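Local coordinates for Myo-inositol 2-dehydrogenase (Thermotoga maritima, PDB 3EZY), which catalyses the NAD(+)-dependent oxidation of myo-inositol to scyllo-inosose, probably as a step in myo-inositol degradation, at residues A[14-19]-A[276-281]; A[95-98]-A[103-106]; A[158-163]-A[202-207]; A[173-178]-A[310-315]. All blocks are in the same frame, centred on the assembly; numbering follows the deposited sequence. Where two conformers were deposited one is given.

Contact 1 (A[14-19]-A[276-281]); sequences GTIHAE and FFLERY
With CG1 of Ile16 anti to its carbonyl carbon (chi1 -69°) and CD1 extended beyond it (chi2 167°), the longer branch of this isoleucine reaches from helix 12-20 to the first turn of helix 277-298. Phe277 meets it with CG anti to the backbone N at chi1 -170°, which sets the edge of the ring against the isoleucine methyl. The methyl arrives at the rim of the ring, near its plane: Ile16 CD1 lies 3.6 Å from Phe277 CE2. Nearer the backbone on the same branch, Ile16 CG1 is 3.9 Å from Leu278 CD1, the two side chains running past one another in opposite directions. Ile16 thus touches two successive residues of the partner helix, all through carbon. One face of the Phe277 ring carries CD1 of Tyr281, one turn on, 3.6 Å above the plane and toward the rim; Arg12 makes a cation-pi contact with the same ring. Glu279 ties the start of this helix, accepting a 2.9 Å bond from Phe276 N on OE2, which is also salt-bridged to Arg272. Gly14, two residues before Ile16, fits the last glycine of a GxGxxG pattern, consistent with the strand-turn-helix of an NAD-binding Rossmann fold.

Contact 2 (A[95-98]-A[103-106]); sequences KPLS and DVDR
Leu97 and Val104 make the apolar half of this contact, in the Rossmann-fold domain where the loop after strand 90-94 turns into helix 101-114. Their side chains cross at about a right angle, Leu97 CD1 lying 4.0 Å from Val104 CG1. The other methyl of the valine serves the next loop residue, with Val104 CG2 3.9 Å from Ser98 CB. Since CG1 stands anti to the backbone N (chi1 173°) and CG2 anti to the carbonyl carbon, the fork of the valine is shared between two successive loop residues. Lys310 and Leu313 of helix 306-325 also touch Val104, so the valine sits between the loop and that helix. A cis peptide bond before Pro96 shapes the loop leading into the contact.

The polar half belongs to Ser98 and Asp103. Ser98 OG packs 3.7 Å from Asp103 CB, and its bond with the backbone N of Asn100 ties the loop to that residue. Asn100, just before the helix, in turn accepts the N-H of Asp103 on its OD1. Between hydroxyl and carboxylate one water bridges the two, 2.6 Å from Ser98 OG; that water donates to Asp103 OD2 at 2.5 Å.

Contact 3 (A[158-163]-A[202-207]); sequences PPLDYI and EEIGKA
Leu160, in the first turn of helix 160-164, lays its forked end against the aliphatic base of Glu203. Both methyls reach the same carbon: Leu160 CD2 is 3.7 Å and Leu160 CD1 3.8 Å from Glu203 CB, the two side chains crossing at about a right angle. The leucine torsions (chi1 -106°, chi2 26°) depart from the usual staggered values. Ile163, one turn nearer the chain's C-terminal end, makes the tighter junction, its CD1 lying 3.5 Å from Ile204 CG1. Two short helices of the C-terminal domain of the Gfo/Idh/MocA family are joined in this way: helix 160-164, which follows strand 145-153 in the chain, and helix 202-206, which connects strands 189-197 and 212-219 of the mixed sheet. Asp209, in the loop after the second helix, touches both isoleucines. Glu203 bends at chi2, and its OE2 receives Lys206 NZ at 3.1 Å in a salt bridge, on the syn side and 28° out of the carboxylate plane. An alanine here lacks CG and the carboxylate, which would probably leave Lys206 without its salt-bridge mate and Leu160 CD2 with less to pack against. Asp201 OD1 accepts the backbone N-H of Glu203.

Contact 4 (A[173-178]-A[310-315]); sequences MTIHDF and KMALLL
Helix 174-185 of the C-terminal domain packs here against helix 306-325, near the end of the chain, and Phe178 meets Leu315. The leucine comes over one face of the ring in a CH-pi contact, Leu315 CB standing 3.8 Å from the centroid of the Phe178 ring and only 15° off its normal. The opposite face is backed by Thr174 CG2, four residues earlier in the chain, 3.4 Å above the plane and toward the rim. The phenyl group, its CG anti to the carbonyl carbon (chi1 -67°), is sandwiched between Thr174 and Leu315. The axes of segments 174-178 and 310-315 approach to 8.7 Å, with 119° between their N-to-C directions, a steep crossing of helix on helix, while strand 224-230 of the mixed sheet supplies Ile227 to touch Phe178 as well. A second, smaller contact lies beside it, where Ile175 CG1 rests 3.9 Å from Ala312 CB. Replacing Phe178 with an alanine would probably leave Leu315 without its ring face and open a gap between the helices and the sheet. Asp177, next in line to Phe178, bonds through OD1 to Ser152 and through OD2 to Asn229.

Contacts 2 and 4 are buried, whereas contacts 1 and 3 are partly buried. The buried pair touch each other: Asp105 OD1 of contact 2 and Lys310 NZ of contact 4 form a 2.7 Å salt bridge, and Ile175 of contact 4 rests on Lys95 and Pro96, so the Rossmann and C-terminal domains meet here. Contact 1 brings the Rossmann helix 12-20 to helix 277-298, which precedes helix 306-325 of contact 4, and contact 3 stays within the C-terminal domain. Carbon-on-carbon packing runs through all four; in contact 1 a methyl meets a ring edge, against the ring face used in contact 4, while contact 2 adds a bridging water and contact 3 a flanking salt bridge.

Contact 1 (A[14-19]-A[276-281])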
loop_
_atom_site.group_PDB
_atom_site.type_symbol
_atom_site.label_atom_id
_atom_site.label_comp_id
_atom_site.label_asym_id
_atom_site.label_seq_id
_atom_site.Cartn_x
_atom_site.Cartn_y
_atom_site.Cartn_z
ATOM N N GLY A 14 21.800 -6.464 27.348
ATOM C CA GLY A 14 22.044 -5.806 28.639
ATOM C C GLY A 14 22.426 -4.343 28.454
ATOM O O GLY A 14 22.009 -3.476 29.215
ATOM N N THR A 15 23.236 -4.047 27.441
ATOM C CA THR A 15 23.603 -2.655 27.169
ATOM C C THR A 15 22.403 -1.773 26.816
ATOM O O THR A 15 22.258 -0.667 27.341
ATOM C CB THR A 15 24.672 -2.580 26.058
ATOM O OG1 THR A 15 25.835 -3.305 26.493
ATOM C CG2 THR A 15 25.029 -1.110 25.754
ATOM N N ILE A 16 21.531 -2.257 25.933
ATOM C CA ILE A 16 20.277 -1.589 25.645
ATOM C C ILE A 16 19.478 -1.281 26.904
ATOM O O ILE A 16 19.012 -0.146 27.093
ATOM C CB ILE A 16 19.443 -2.400 24.623
ATOM C CG1 ILE A 16 20.143 -2.334 23.259
ATOM C CG2 ILE A 16 17.981 -1.851 24.526
ATOM C CD1 ILE A 16 19.599 -3.346 22.204
ATOM N N HIS A 17 19.274 -2.277 27.763
ATOM C CA HIS A 17 18.477 -2.045 29.010
ATOM C C HIS A 17 19.140 -0.957 29.893
ATOM O O HIS A 17 18.466 -0.033 30.397
ATOM C CB HIS A 17 18.332 -3.357 29.806
ATOM C CG HIS A 17 17.414 -4.354 29.174
ATOM N ND1 HIS A 17 16.121 -4.044 28.801
ATOM C CD2 HIS A 17 17.578 -5.678 28.908
ATOM C CE1 HIS A 17 15.535 -5.131 28.320
ATOM N NE2 HIS A 17 16.399 -6.136 28.380
ATOM N N ALA A 18 20.461 -1.063 30.064
ATOM C CA ALA A 18 21.214 -0.137 30.931
ATOM C C ALA A 18 21.090 1.304 30.418
ATOM O O ALA A 18 20.919 2.228 31.205
ATOM C CB ALA A 18 22.693 -0.528 30.968
ATOM N N GLU A 19 21.204 1.481 29.098
ATOM C CA GLU A 19 21.041 2.798 28.465
ATOM C C GLU A 19 19.604 3.302 28.559
ATOM O O GLU A 19 19.399 4.490 28.830
ATOM C CB GLU A 19 21.579 2.786 27.023
ATOM C CG GLU A 19 23.144 2.793 27.016
ATOM C CD GLU A 19 23.768 2.457 25.669
ATOM O OE1 GLU A 19 23.018 2.288 24.673
ATOM O OE2 GLU A 19 25.027 2.339 25.618
ATOM N N PHE A 276 18.861 -3.242 11.127
ATOM C CA PHE A 276 19.768 -3.397 12.259
ATOM C C PHE A 276 19.027 -3.653 13.565
ATOM O O PHE A 276 17.841 -3.310 13.717
ATOM C CB PHE A 276 20.748 -2.218 12.366
ATOM C CG PHE A 276 21.474 -1.934 11.083
ATOM C CD1 PHE A 276 22.655 -2.598 10.780
ATOM C CD2 PHE A 276 20.937 -1.041 10.151
ATOM C CE1 PHE A 276 23.310 -2.356 9.588
ATOM C CE2 PHE A 276 21.583 -0.794 8.952
ATOM C CZ PHE A 276 22.778 -1.459 8.669
ATOM N N PHE A 277 19.736 -4.268 14.509
ATOM C CA PHE A 277 19.119 -4.736 15.763
ATOM C C PHE A 277 18.501 -3.639 16.609
ATOM O O PHE A 277 17.356 -3.724 17.089
ATOM C CB PHE A 277 20.180 -5.475 16.580
ATOM C CG PHE A 277 19.637 -6.197 17.763
ATOM C CD1 PHE A 277 19.258 -7.531 17.663
ATOM C CD2 PHE A 277 19.560 -5.557 18.990
ATOM C CE1 PHE A 277 18.778 -8.242 18.794
ATOM C CE2 PHE A 277 19.088 -6.226 20.120
ATOM C CZ PHE A 277 18.683 -7.569 20.031
ATOM N N LEU A 278 19.255 -2.583 16.797
ATOM C CA LEU A 278 18.820 -1.504 17.637
ATOM C C LEU A 278 17.624 -0.770 17.003
ATOM O O LEU A 278 16.661 -0.478 17.690
ATOM C CB LEU A 278 19.993 -0.548 17.926
ATOM C CG LEU A 278 19.656 0.621 18.865
ATOM C CD1 LEU A 278 19.362 0.104 20.297
ATOM C CD2 LEU A 278 20.803 1.644 18.892
ATOM N N GLU A 279 17.676 -0.460 15.701
ATOM C CA GLU A 279 16.565 0.287 15.110
ATOM C C GLU A 279 15.312 -0.574 15.131
ATOM O O GLU A 279 14.218 -0.075 15.301
ATOM C CB GLU A 279 16.874 0.729 13.673
ATOM C CG GLU A 279 16.968 -0.423 12.692
ATOM C CD GLU A 279 17.272 0.037 11.243
ATOM O OE1 GLU A 279 17.238 1.251 10.976
ATOM O OE2 GLU A 279 17.580 -0.797 10.376
ATOM N N ARG A 280 15.476 -1.880 14.980
ATOM C CA ARG A 280 14.321 -2.800 15.043
ATOM C C ARG A 280 13.702 -2.911 16.452
ATOM O O ARG A 280 12.464 -2.865 16.618
ATOM C CB ARG A 280 14.691 -4.205 14.512
ATOM C CG ARG A 280 13.603 -5.283 14.759
ATOM C CD ARG A 280 12.379 -4.978 13.877
ATOM N NE ARG A 280 11.249 -5.884 14.080
ATOM C CZ ARG A 280 10.388 -5.823 15.103
ATOM N NH1 ARG A 280 10.549 -4.924 16.076
ATOM N NH2 ARG A 280 9.378 -6.697 15.187
ATOM N N TYR A 281 14.552 -3.088 17.460
ATOM C CA TYR A 281 14.067 -3.603 18.744
ATOM C C TYR A 281 14.047 -2.632 19.906
ATOM O O TYR A 281 13.496 -2.933 20.985
ATOM C CB TYR A 281 14.905 -4.825 19.165
ATOM C CG TYR A 281 14.629 -6.126 18.397
ATOM C CD1 TYR A 281 15.652 -6.785 17.751
ATOM C CD2 TYR A 281 13.343 -6.695 18.358
ATOM C CE1 TYR A 281 15.437 -7.984 17.095
ATOM C CE2 TYR A 281 13.097 -7.881 17.702
ATOM C CZ TYR A 281 14.161 -8.531 17.081
ATOM O OH TYR A 281 13.953 -9.701 16.411
#

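Contact 2 (A[95-98]-A[103-106])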
loop_
_atom_site.group_PDB
_atom_site.type_symbol
_atom_site.label_atom_id
_atom_site.label_comp_id
_atom_site.label_asym_id
_atom_site.label_seq_id
_atom_site.Cartn_x
_atom_site.Cartn_y
_atom_site.Cartn_z
ATOM N N LYS A 95 15.387 -13.669 27.626
ATOM C CA LYS A 95 15.155 -14.883 26.890
ATOM C C LYS A 95 16.486 -15.562 26.602
ATOM O O LYS A 95 17.478 -14.876 26.312
ATOM C CB LYS A 95 14.467 -14.536 25.536
ATOM C CG LYS A 95 14.665 -15.608 24.416
ATOM C CD LYS A 95 15.973 -15.469 23.622
ATOM C CE LYS A 95 15.958 -16.319 22.370
ATOM N NZ LYS A 95 17.331 -16.678 21.882
ATOM N N PRO A 96 16.528 -16.918 26.672
ATOM C CA PRO A 96 15.516 -17.777 27.254
ATOM C C PRO A 96 15.871 -17.964 28.724
ATOM O O PRO A 96 17.045 -17.840 29.089
ATOM C CB PRO A 96 15.741 -19.094 26.532
ATOM C CG PRO A 96 17.204 -19.144 26.410
ATOM C CD PRO A 96 17.602 -17.702 26.048
ATOM N N LEU A 97 14.870 -18.239 29.551
ATOM C CA LEU A 97 15.092 -18.517 30.968
ATOM C C LEU A 97 16.205 -19.531 31.133
ATOM O O LEU A 97 17.201 -19.276 31.798
ATOM C CB LEU A 97 13.815 -19.085 31.572
ATOM C CG LEU A 97 12.730 -18.085 31.931
ATOM C CD1 LEU A 97 11.660 -18.828 32.746
ATOM C CD2 LEU A 97 13.333 -16.937 32.728
ATOM N N SER A 98 16.014 -20.698 30.544
ATOM C CA SER A 98 17.043 -21.724 30.481
ATOM C C SER A 98 16.640 -22.681 29.368
ATOM O O SER A 98 15.477 -22.693 28.937
ATOM C CB SER A 98 17.148 -22.495 31.818
ATOM O OG SER A 98 18.162 -23.485 31.693
ATOM N N ASP A 103 15.782 -26.821 35.423
ATOM C CA ASP A 103 16.181 -25.472 35.856
ATOM C C ASP A 103 15.050 -24.447 35.842
ATOM O O ASP A 103 14.923 -23.620 36.748
ATOM C CB ASP A 103 17.363 -24.969 35.030
ATOM C CG ASP A 103 18.663 -25.652 35.419
ATOM O OD1 ASP A 103 18.730 -26.193 36.544
ATOM O OD2 ASP A 103 19.619 -25.652 34.618
ATOM N N VAL A 104 14.218 -24.473 34.810
ATOM C CA VAL A 104 13.111 -23.527 34.780
ATOM C C VAL A 104 12.151 -23.802 35.929
ATOM O O VAL A 104 11.617 -22.874 36.526
ATOM C CB VAL A 104 12.344 -23.589 33.411
ATOM C CG1 VAL A 104 11.109 -22.721 33.458
ATOM C CG2 VAL A 104 13.285 -23.151 32.292
ATOM N N ASP A 105 11.905 -25.080 36.237
ATOM C CA ASP A 105 10.988 -25.407 37.364
ATOM C C ASP A 105 11.583 -24.900 38.679
ATOM O O ASP A 105 10.897 -24.338 39.520
ATOM C CB ASP A 105 10.664 -26.926 37.423
ATOM C CG ASP A 105 9.611 -27.357 36.365
ATOM O OD1 ASP A 105 8.705 -26.538 36.030
ATOM O OD2 ASP A 105 9.695 -28.509 35.849
ATOM N N ARG A 106 12.881 -25.055 38.850
ATOM C CA ARG A 106 13.534 -24.551 40.065
ATOM C C ARG A 106 13.493 -23.032 40.195
ATOM O O ARG A 106 13.237 -22.485 41.284
ATOM C CB ARG A 106 14.976 -25.027 40.149
ATOM C CG ARG A 106 15.182 -26.170 41.131
ATOM C CD ARG A 106 16.469 -25.974 41.920
ATOM N NE ARG A 106 16.240 -25.275 43.183
ATOM C CZ ARG A 106 17.222 -24.878 43.988
ATOM N NH1 ARG A 106 18.483 -25.119 43.647
ATOM N NH2 ARG A 106 16.949 -24.248 45.127
HETATM O O HOH W 1 20.421 -23.983 32.874
#

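Contact 3 (A[158-163]-A[202-207])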
loop_
_atom_site.group_PDB
_atom_site.type_symbol
_atom_site.label_atom_id
_atom_site.label_comp_id
_atom_site.label_asym_id
_atom_site.label_seq_id
_atom_site.Cartn_x
_atom_site.Cartn_y
_atom_site.Cartn_z
ATOM N N PRO A 158 23.315 -16.127 13.674
ATOM C CA PRO A 158 24.367 -15.854 14.674
ATOM C C PRO A 158 25.641 -16.659 14.352
ATOM O O PRO A 158 25.640 -17.459 13.412
ATOM C CB PRO A 158 23.773 -16.348 15.980
ATOM C CG PRO A 158 22.615 -17.190 15.645
ATOM C CD PRO A 158 22.201 -16.928 14.221
ATOM N N PRO A 159 26.735 -16.421 15.105
ATOM C CA PRO A 159 27.933 -17.182 14.720
ATOM C C PRO A 159 27.802 -18.674 15.073
ATOM O O PRO A 159 27.068 -19.045 15.973
ATOM C CB PRO A 159 29.086 -16.475 15.452
ATOM C CG PRO A 159 28.455 -15.592 16.507
ATOM C CD PRO A 159 27.016 -15.331 16.062
ATOM N N LEU A 160 28.475 -19.517 14.314
ATOM C CA LEU A 160 28.493 -20.944 14.576
ATOM C C LEU A 160 28.670 -21.329 16.035
ATOM O O LEU A 160 27.946 -22.173 16.538
ATOM C CB LEU A 160 29.602 -21.585 13.763
ATOM C CG LEU A 160 29.239 -22.413 12.540
ATOM C CD1 LEU A 160 27.897 -21.979 11.929
ATOM C CD2 LEU A 160 30.393 -22.288 11.547
ATOM N N ASP A 161 29.667 -20.758 16.694
ATOM C CA ASP A 161 29.944 -21.054 18.107
ATOM C C ASP A 161 28.654 -21.003 18.904
ATOM O O ASP A 161 28.382 -21.829 19.763
ATOM C CB ASP A 161 30.839 -19.954 18.684
ATOM C CG ASP A 161 32.266 -20.064 18.230
ATOM O OD1 ASP A 161 32.559 -20.957 17.381
ATOM O OD2 ASP A 161 33.092 -19.253 18.736
ATOM N N TYR A 162 27.902 -19.946 18.659
ATOM C CA TYR A 162 26.693 -19.709 19.400
ATOM C C TYR A 162 25.645 -20.757 18.993
ATOM O O TYR A 162 24.926 -21.306 19.834
ATOM C CB TYR A 162 26.218 -18.251 19.167
ATOM C CG TYR A 162 24.842 -17.986 19.737
ATOM C CD1 TYR A 162 24.702 -17.553 21.040
ATOM C CD2 TYR A 162 23.688 -18.239 18.993
ATOM C CE1 TYR A 162 23.452 -17.335 21.585
ATOM C CE2 TYR A 162 22.403 -18.010 19.537
ATOM C CZ TYR A 162 22.310 -17.566 20.824
ATOM O OH TYR A 162 21.097 -17.338 21.416
ATOM N N ILE A 163 25.578 -21.061 17.704
ATOM C CA ILE A 163 24.563 -21.988 17.213
ATOM C C ILE A 163 24.699 -23.352 17.904
ATOM O O ILE A 163 23.703 -23.940 18.346
ATOM C CB ILE A 163 24.573 -22.107 15.676
ATOM C CG1 ILE A 163 24.070 -20.790 15.051
ATOM C CG2 ILE A 163 23.698 -23.277 15.192
ATOM C CD1 ILE A 163 23.782 -20.900 13.532
ATOM N N GLU A 202 25.575 -24.655 5.054
ATOM C CA GLU A 202 25.852 -26.072 5.340
ATOM C C GLU A 202 26.480 -26.299 6.732
ATOM O O GLU A 202 26.290 -27.359 7.325
ATOM C CB GLU A 202 26.729 -26.687 4.241
ATOM C CG GLU A 202 28.182 -26.252 4.371
ATOM C CD GLU A 202 29.076 -26.853 3.286
ATOM O OE1 GLU A 202 30.170 -26.283 3.054
ATOM O OE2 GLU A 202 28.668 -27.871 2.659
ATOM N N GLU A 203 27.185 -25.304 7.269
ATOM C CA GLU A 203 27.775 -25.421 8.618
ATOM C C GLU A 203 26.730 -25.583 9.722
ATOM O O GLU A 203 26.936 -26.334 10.685
ATOM C CB GLU A 203 28.698 -24.242 8.939
ATOM C CG GLU A 203 30.019 -24.215 8.138
ATOM C CD GLU A 203 30.900 -25.464 8.363
ATOM O OE1 GLU A 203 31.134 -25.885 9.538
ATOM O OE2 GLU A 203 31.356 -26.038 7.342
ATOM N N ILE A 204 25.595 -24.892 9.577
ATOM C CA ILE A 204 24.499 -25.035 10.500
ATOM C C ILE A 204 24.039 -26.482 10.477
ATOM O O ILE A 204 23.737 -27.063 11.519
ATOM C CB ILE A 204 23.370 -23.996 10.173
ATOM C CG1 ILE A 204 23.909 -22.577 10.431
ATOM C CG2 ILE A 204 22.099 -24.256 10.943
ATOM C CD1 ILE A 204 23.187 -21.493 9.662
ATOM N N GLY A 205 23.987 -27.072 9.291
ATOM C CA GLY A 205 23.561 -28.472 9.156
ATOM C C GLY A 205 24.531 -29.438 9.813
ATOM O O GLY A 205 24.128 -30.387 10.493
ATOM N N LYS A 206 25.821 -29.163 9.621
ATOM C CA LYS A 206 26.893 -29.985 10.174
ATOM C C LYS A 206 26.896 -29.896 11.695
ATOM O O LYS A 206 27.196 -30.870 12.395
ATOM C CB LYS A 206 28.230 -29.587 9.537
ATOM C CG LYS A 206 28.338 -30.139 8.116
ATOM C CD LYS A 206 29.265 -29.320 7.210
ATOM C CE LYS A 206 30.654 -29.197 7.809
ATOM N NZ LYS A 206 31.734 -29.051 6.765
ATOM N N ALA A 207 26.480 -28.744 12.212
ATOM C CA ALA A 207 26.318 -28.599 13.645
ATOM C C ALA A 207 25.053 -29.255 14.183
ATOM O O ALA A 207 24.755 -29.118 15.371
ATOM C CB ALA A 207 26.369 -27.121 14.036
#

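Contact 4 (A[173-178]-A[310-315])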
loop_
_atom_site.group_PDB
_atom_site.type_symbol
_atom_site.label_atom_id
_atom_site.label_comp_id
_atom_site.label_asym_id
_atom_site.label_seq_id
_atom_site.Cartn_x
_atom_site.Cartn_y
_atom_site.Cartn_z
ATOM N N MET A 173 15.126 -19.476 18.343
ATOM C CA MET A 173 14.486 -18.526 17.439
ATOM C C MET A 173 12.957 -18.640 17.565
ATOM O O MET A 173 12.254 -17.660 17.902
ATOM C CB MET A 173 15.009 -18.778 15.998
ATOM C CG MET A 173 14.499 -17.833 14.885
ATOM S SD MET A 173 15.196 -18.028 13.220
ATOM C CE MET A 173 14.743 -16.382 12.648
ATOM N N THR A 174 12.445 -19.845 17.357
ATOM C CA THR A 174 11.007 -20.070 17.365
ATOM C C THR A 174 10.436 -19.796 18.718
ATOM O O THR A 174 9.270 -19.465 18.858
ATOM C CB THR A 174 10.643 -21.495 16.962
ATOM O OG1 THR A 174 11.500 -21.910 15.903
ATOM C CG2 THR A 174 9.179 -21.556 16.506
ATOM N N ILE A 175 11.266 -19.883 19.734
ATOM C CA ILE A 175 10.801 -19.571 21.066
ATOM C C ILE A 175 9.924 -18.282 21.117
ATOM O O ILE A 175 8.893 -18.238 21.801
ATOM C CB ILE A 175 11.990 -19.494 22.038
ATOM C CG1 ILE A 175 11.525 -19.168 23.447
ATOM C CG2 ILE A 175 13.019 -18.415 21.604
ATOM C CD1 ILE A 175 12.757 -19.057 24.401
ATOM N N HIS A 176 10.318 -17.216 20.415
ATOM C CA HIS A 176 9.540 -15.968 20.469
ATOM C C HIS A 176 8.186 -16.166 19.844
ATOM O O HIS A 176 7.183 -15.635 20.319
ATOM C CB HIS A 176 10.253 -14.845 19.712
ATOM C CG HIS A 176 11.453 -14.300 20.425
ATOM N ND1 HIS A 176 12.752 -14.519 19.985
ATOM C CD2 HIS A 176 11.553 -13.528 21.534
ATOM C CE1 HIS A 176 13.600 -13.933 20.811
ATOM N NE2 HIS A 176 12.901 -13.328 21.759
ATOM N N ASP A 177 8.170 -16.896 18.741
ATOM C CA ASP A 177 6.921 -17.176 17.983
ATOM C C ASP A 177 5.946 -18.063 18.759
ATOM O O ASP A 177 4.752 -17.831 18.717
ATOM C CB ASP A 177 7.287 -17.772 16.625
ATOM C CG ASP A 177 8.275 -16.895 15.905
ATOM O OD1 ASP A 177 7.958 -15.665 15.853
ATOM O OD2 ASP A 177 9.359 -17.386 15.442
ATOM N N PHE A 178 6.457 -19.037 19.511
ATOM C CA PHE A 178 5.578 -19.834 20.370
ATOM C C PHE A 178 4.946 -18.944 21.456
ATOM O O PHE A 178 3.767 -19.072 21.736
ATOM C CB PHE A 178 6.362 -20.955 21.058
ATOM C CG PHE A 178 6.875 -22.017 20.140
ATOM C CD1 PHE A 178 6.042 -22.638 19.216
ATOM C CD2 PHE A 178 8.208 -22.425 20.228
ATOM C CE1 PHE A 178 6.525 -23.697 18.408
ATOM C CE2 PHE A 178 8.713 -23.440 19.435
ATOM C CZ PHE A 178 7.853 -24.093 18.494
ATOM N N LYS A 310 8.384 -21.082 30.657
ATOM C CA LYS A 310 8.281 -22.547 30.630
ATOM C C LYS A 310 7.488 -23.109 29.423
ATOM O O LYS A 310 7.908 -24.075 28.756
ATOM C CB LYS A 310 7.636 -23.046 31.932
ATOM C CG LYS A 310 7.678 -24.555 32.083
ATOM C CD LYS A 310 7.181 -24.957 33.469
ATOM C CE LYS A 310 6.937 -26.463 33.586
ATOM N NZ LYS A 310 6.240 -26.721 34.903
ATOM N N MET A 311 6.323 -22.535 29.160
ATOM C CA MET A 311 5.483 -23.032 28.055
ATOM C C MET A 311 6.174 -22.907 26.692
ATOM O O MET A 311 6.130 -23.818 25.851
ATOM C CB MET A 311 4.148 -22.295 28.034
ATOM C CG MET A 311 3.274 -22.527 29.299
ATOM S SD MET A 311 2.805 -24.300 29.521
ATOM C CE MET A 311 2.624 -24.845 27.765
ATOM N N ALA A 312 6.816 -21.781 26.460
ATOM C CA ALA A 312 7.557 -21.598 25.201
ATOM C C ALA A 312 8.655 -22.656 25.057
ATOM O O ALA A 312 8.891 -23.161 23.974
ATOM C CB ALA A 312 8.157 -20.227 25.156
ATOM N N LEU A 313 9.350 -22.959 26.147
ATOM C CA LEU A 313 10.393 -23.996 26.117
ATOM C C LEU A 313 9.796 -25.374 25.828
ATOM O O LEU A 313 10.357 -26.133 25.062
ATOM C CB LEU A 313 11.165 -24.059 27.441
ATOM C CG LEU A 313 12.250 -25.146 27.558
ATOM C CD1 LEU A 313 13.316 -24.979 26.469
ATOM C CD2 LEU A 313 12.944 -25.112 28.975
ATOM N N LEU A 314 8.673 -25.688 26.452
ATOM C CA LEU A 314 8.030 -26.981 26.202
ATOM C C LEU A 314 7.614 -27.098 24.735
ATOM O O LEU A 314 7.782 -28.143 24.135
ATOM C CB LEU A 314 6.834 -27.192 27.126
ATOM C CG LEU A 314 7.174 -27.536 28.603
ATOM C CD1 LEU A 314 6.002 -27.260 29.517
ATOM C CD2 LEU A 314 7.577 -29.004 28.733
ATOM N N LEU A 315 7.085 -26.024 24.152
ATOM C CA LEU A 315 6.687 -26.070 22.740
ATOM C C LEU A 315 7.932 -26.307 21.880
ATOM O O LEU A 315 7.879 -27.006 20.866
ATOM C CB LEU A 315 5.956 -24.781 22.368
ATOM C CG LEU A 315 4.531 -24.754 22.940
ATOM C CD1 LEU A 315 3.947 -23.322 22.963
ATOM C CD2 LEU A 315 3.667 -25.686 22.088
#